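Long-range contact in pyridoxal kinase (Lactobacillus plantarum, PDB 3H74), which probably phosphorylates pyridoxal with ATP, as a pyridoxal kinase of the ribokinase superfamily, to give pyridoxal 5'-phosphate: residues 237-249 with 261-273. Sequence-based numbering, arbitrary orientation.
Sequences RANQWLNMAVAET and VALGDLLQAILAL
Trp241 reaches out of helix 237-249 as a knob into a hole made by Leu266, Ala269, Ile270 and Leu273. The methyl of Ala269 rides over one face of the indole, displaced toward its rim, 3.6 Å from CB to Trp241 NE1; the opposite face is backed by Arg237 CG over its centre. Around the six-membered ring, Leu266 CD1 lies 3.5 Å from Trp241 CE3, while Ile270 CG1 approaches CZ3 and CH2. Leu273 bridges two neighbours, putting CD2 near Trp241 CH2 and CD1 over a face of the Arg237 guanidinium. Next along, the selenomethionine Met244 bends at chi3 (61°), which turns CE back against Leu266 CA and Ala269 CB.

The axes of these short segments run 144° apart and 8.7 Å at closest approach, a broadly antiparallel but clearly inclined pair of the last two helices in this ribokinase-like fold. Helix 213-226 packs against Trp241 and Leu266, and helix 19-29 lies against Leu266 and Ile270.

Polar bonds gather where the second helix begins. Glu248, with CG anti to its backbone nitrogen and the chain extended, brings OE1 to Asp265 N at 2.8 Å, a nearly straight bond that meets the syn side of the carboxylate from a little out of its plane. The two carboxylates stack with planes 16° apart; the first-turn amide and bridging waters probably ease their repulsion. One water joins Glu248 OE1, Ala262 O and Leu266 N, and another links Glu248 OE2 to Asp265 OD1. An alanine at Glu248 would remove the carboxylate and would probably leave Asp265 N without its side-chain acceptor.

Thr249 OG1 accepts from Ala262 N at 2.8 Å and donates to Ala245 O, which Thr249 N meets from the other face. Beside this link, Val261 CG2 packs 3.6 Å from Ala245 CB.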
# COMPACT_ATOMS: atom_id res chain seq x y z
N ARG A 237 11.68 6.91 8.03
CA ARG A 237 10.79 6.84 9.19
C ARG A 237 9.81 5.68 9.07
O ARG A 237 9.58 4.95 10.05
CB ARG A 237 10.04 8.15 9.40
CG ARG A 237 9.01 8.11 10.52
CD ARG A 237 8.48 9.50 10.80
NE ARG A 237 9.42 10.24 11.63
CZ ARG A 237 9.66 11.54 11.55
NH1 ARG A 237 10.54 12.09 12.38
NH2 ARG A 237 9.06 12.30 10.64
N ALA A 238 9.23 5.49 7.89
CA ALA A 238 8.25 4.43 7.69
C ALA A 238 8.86 3.06 7.94
O ALA A 238 8.24 2.20 8.58
CB ALA A 238 7.65 4.51 6.30
N ASN A 239 10.08 2.86 7.49
CA ASN A 239 10.75 1.58 7.75
C ASN A 239 11.04 1.33 9.24
O ASN A 239 10.87 0.27 9.74
CB ASN A 239 12.03 1.49 6.85
CG ASN A 239 11.66 1.13 5.42
OD1 ASN A 239 11.47 0.02 5.13
ND2 ASN A 239 11.41 2.09 4.62
N GLN A 240 11.44 2.38 9.91
CA GLN A 240 11.70 2.30 11.32
C GLN A 240 10.40 1.99 12.08
O GLN A 240 10.38 1.18 12.95
CB GLN A 240 12.31 3.59 11.89
CG GLN A 240 12.25 3.51 13.45
CD GLN A 240 13.16 4.51 14.20
OE1 GLN A 240 12.70 5.61 14.55
NE2 GLN A 240 14.40 4.12 14.44
N TRP A 241 9.34 2.67 11.71
CA TRP A 241 8.03 2.48 12.39
C TRP A 241 7.46 1.08 12.14
O TRP A 241 6.95 0.45 13.01
CB TRP A 241 7.09 3.59 11.90
CG TRP A 241 7.28 4.92 12.60
CD1 TRP A 241 8.19 5.24 13.52
CD2 TRP A 241 6.44 6.06 12.44
NE1 TRP A 241 7.99 6.52 13.96
CE2 TRP A 241 6.90 7.03 13.32
CE3 TRP A 241 5.32 6.33 11.68
CZ2 TRP A 241 6.30 8.30 13.42
CZ3 TRP A 241 4.71 7.60 11.79
CH2 TRP A 241 5.23 8.54 12.65
N LEU A 242 7.61 0.58 10.92
CA LEU A 242 7.17 -0.79 10.63
C LEU A 242 8.03 -1.83 11.43
O LEU A 242 7.50 -2.73 11.95
CB LEU A 242 7.23 -1.08 9.13
CG LEU A 242 6.73 -2.48 8.75
CD1 LEU A 242 5.17 -2.56 9.01
CD2 LEU A 242 7.18 -2.81 7.24
N ASN A 243 9.32 -1.57 11.49
CA ASN A 243 10.22 -2.41 12.29
C ASN A 243 9.74 -2.46 13.74
O ASN A 243 9.65 -3.52 14.35
CB ASN A 243 11.64 -1.85 12.17
CG ASN A 243 12.71 -2.80 12.70
OD1 ASN A 243 13.32 -2.52 13.73
ND2 ASN A 243 12.95 -3.88 11.99
N MSE A 244 9.38 -1.28 14.26
CA MSE A 244 8.84 -1.15 15.61
C MSE A 244 7.52 -1.89 15.79
O MSE A 244 7.30 -2.54 16.82
CB MSE A 244 8.68 0.33 15.93
CG MSE A 244 8.10 0.60 17.31
SE MSE A 244 7.85 2.49 17.63
CE MSE A 244 6.60 2.85 16.20
N ALA A 245 6.63 -1.80 14.80
CA ALA A 245 5.33 -2.45 14.90
C ALA A 245 5.48 -3.97 14.90
O ALA A 245 4.80 -4.69 15.64
CB ALA A 245 4.43 -2.00 13.74
N VAL A 246 6.37 -4.47 14.05
CA VAL A 246 6.66 -5.91 14.04
C VAL A 246 7.27 -6.35 15.38
O VAL A 246 6.86 -7.37 15.93
CB VAL A 246 7.54 -6.33 12.85
CG1 VAL A 246 8.00 -7.78 13.00
CG2 VAL A 246 6.78 -6.14 11.53
N ALA A 247 8.20 -5.56 15.91
CA ALA A 247 8.80 -5.87 17.21
C ALA A 247 7.72 -5.96 18.28
O ALA A 247 7.74 -6.86 19.14
CB ALA A 247 9.84 -4.84 17.59
N GLU A 248 6.75 -5.05 18.25
CA GLU A 248 5.69 -5.10 19.24
C GLU A 248 4.83 -6.35 19.08
O GLU A 248 4.39 -6.96 20.06
CB GLU A 248 4.81 -3.84 19.21
CG GLU A 248 3.79 -3.85 20.35
CD GLU A 248 2.80 -2.71 20.33
OE1 GLU A 248 2.77 -1.92 19.37
OE2 GLU A 248 2.05 -2.62 21.32
N THR A 249 4.59 -6.72 17.83
CA THR A 249 3.80 -7.91 17.52
C THR A 249 4.47 -9.15 18.13
O THR A 249 3.82 -9.96 18.79
CB THR A 249 3.65 -8.09 16.00
OG1 THR A 249 3.12 -6.88 15.43
CG2 THR A 249 2.73 -9.26 15.66
N VAL A 261 -0.27 -6.91 12.20
CA VAL A 261 0.75 -6.28 13.05
C VAL A 261 0.14 -5.34 14.10
O VAL A 261 -0.85 -4.63 13.84
CB VAL A 261 1.81 -5.57 12.15
CG1 VAL A 261 1.24 -4.39 11.42
CG2 VAL A 261 3.02 -5.18 12.92
N ALA A 262 0.72 -5.36 15.30
CA ALA A 262 0.34 -4.47 16.39
C ALA A 262 0.50 -3.01 15.98
O ALA A 262 1.45 -2.63 15.29
CB ALA A 262 1.19 -4.76 17.61
N LEU A 263 -0.43 -2.19 16.48
CA LEU A 263 -0.47 -0.77 16.14
C LEU A 263 -0.20 0.18 17.30
O LEU A 263 -0.01 1.37 17.07
CB LEU A 263 -1.82 -0.41 15.50
CG LEU A 263 -2.17 -1.18 14.22
CD1 LEU A 263 -3.58 -0.83 13.79
CD2 LEU A 263 -1.16 -0.90 13.10
N GLY A 264 -0.14 -0.32 18.53
CA GLY A 264 -0.04 0.55 19.71
C GLY A 264 1.20 1.43 19.73
O GLY A 264 1.10 2.64 19.90
N ASP A 265 2.37 0.82 19.57
CA ASP A 265 3.62 1.60 19.58
C ASP A 265 3.65 2.57 18.41
O ASP A 265 4.12 3.70 18.54
CB ASP A 265 4.85 0.69 19.56
CG ASP A 265 5.13 0.02 20.90
OD1 ASP A 265 4.46 0.35 21.90
OD2 ASP A 265 6.03 -0.85 20.95
N LEU A 266 3.10 2.14 17.28
CA LEU A 266 2.99 3.00 16.11
C LEU A 266 2.11 4.24 16.37
O LEU A 266 2.48 5.37 16.06
CB LEU A 266 2.49 2.19 14.91
CG LEU A 266 2.24 2.94 13.61
CD1 LEU A 266 3.45 3.74 13.13
CD2 LEU A 266 1.77 1.98 12.53
N LEU A 267 0.94 4.01 16.96
CA LEU A 267 0.06 5.13 17.29
C LEU A 267 0.73 6.11 18.26
O LEU A 267 0.60 7.33 18.11
CB LEU A 267 -1.27 4.63 17.87
CG LEU A 267 -2.15 3.84 16.89
CD1 LEU A 267 -3.39 3.33 17.60
CD2 LEU A 267 -2.55 4.67 15.69
N GLN A 268 1.47 5.57 19.22
CA GLN A 268 2.24 6.38 20.16
C GLN A 268 3.30 7.24 19.46
O GLN A 268 3.49 8.41 19.81
CB GLN A 268 2.87 5.48 21.22
CG GLN A 268 3.54 6.22 22.36
CD GLN A 268 4.25 5.28 23.31
OE1 GLN A 268 4.98 4.38 22.88
NE2 GLN A 268 4.04 5.48 24.60
N ALA A 269 3.99 6.66 18.48
CA ALA A 269 5.00 7.39 17.72
C ALA A 269 4.37 8.48 16.86
O ALA A 269 4.92 9.57 16.74
CB ALA A 269 5.84 6.45 16.87
N ILE A 270 3.21 8.18 16.28
CA ILE A 270 2.48 9.15 15.49
C ILE A 270 2.07 10.36 16.35
O ILE A 270 2.26 11.51 15.95
CB ILE A 270 1.24 8.50 14.83
CG1 ILE A 270 1.68 7.60 13.68
CG2 ILE A 270 0.26 9.58 14.37
CD1 ILE A 270 0.65 6.58 13.24
N LEU A 271 1.52 10.09 17.52
CA LEU A 271 1.12 11.18 18.41
C LEU A 271 2.33 11.98 18.90
O LEU A 271 2.25 13.21 19.03
CB LEU A 271 0.27 10.64 19.56
CG LEU A 271 -1.24 10.65 19.29
CD1 LEU A 271 -1.64 9.69 18.19
CD2 LEU A 271 -2.04 10.34 20.52
N ALA A 272 3.45 11.31 19.15
CA ALA A 272 4.68 12.00 19.55
C ALA A 272 5.18 12.92 18.44
O ALA A 272 5.61 14.04 18.70
CB ALA A 272 5.76 11.01 19.95
N LEU A 273 5.07 12.50 17.19
CA LEU A 273 5.45 13.32 16.05
C LEU A 273 4.51 14.51 15.95
O LEU A 273 4.93 15.58 15.70
CB LEU A 273 5.42 12.51 14.75
CG LEU A 273 5.93 13.23 13.49
CD1 LEU A 273 7.44 13.64 13.64
CD2 LEU A 273 5.67 12.35 12.31
O HOH W 1 7.97 -2.05 19.53
O HOH W 2 2.97 -0.79 16.81
O HOH W 3 1.74 -0.24 22.70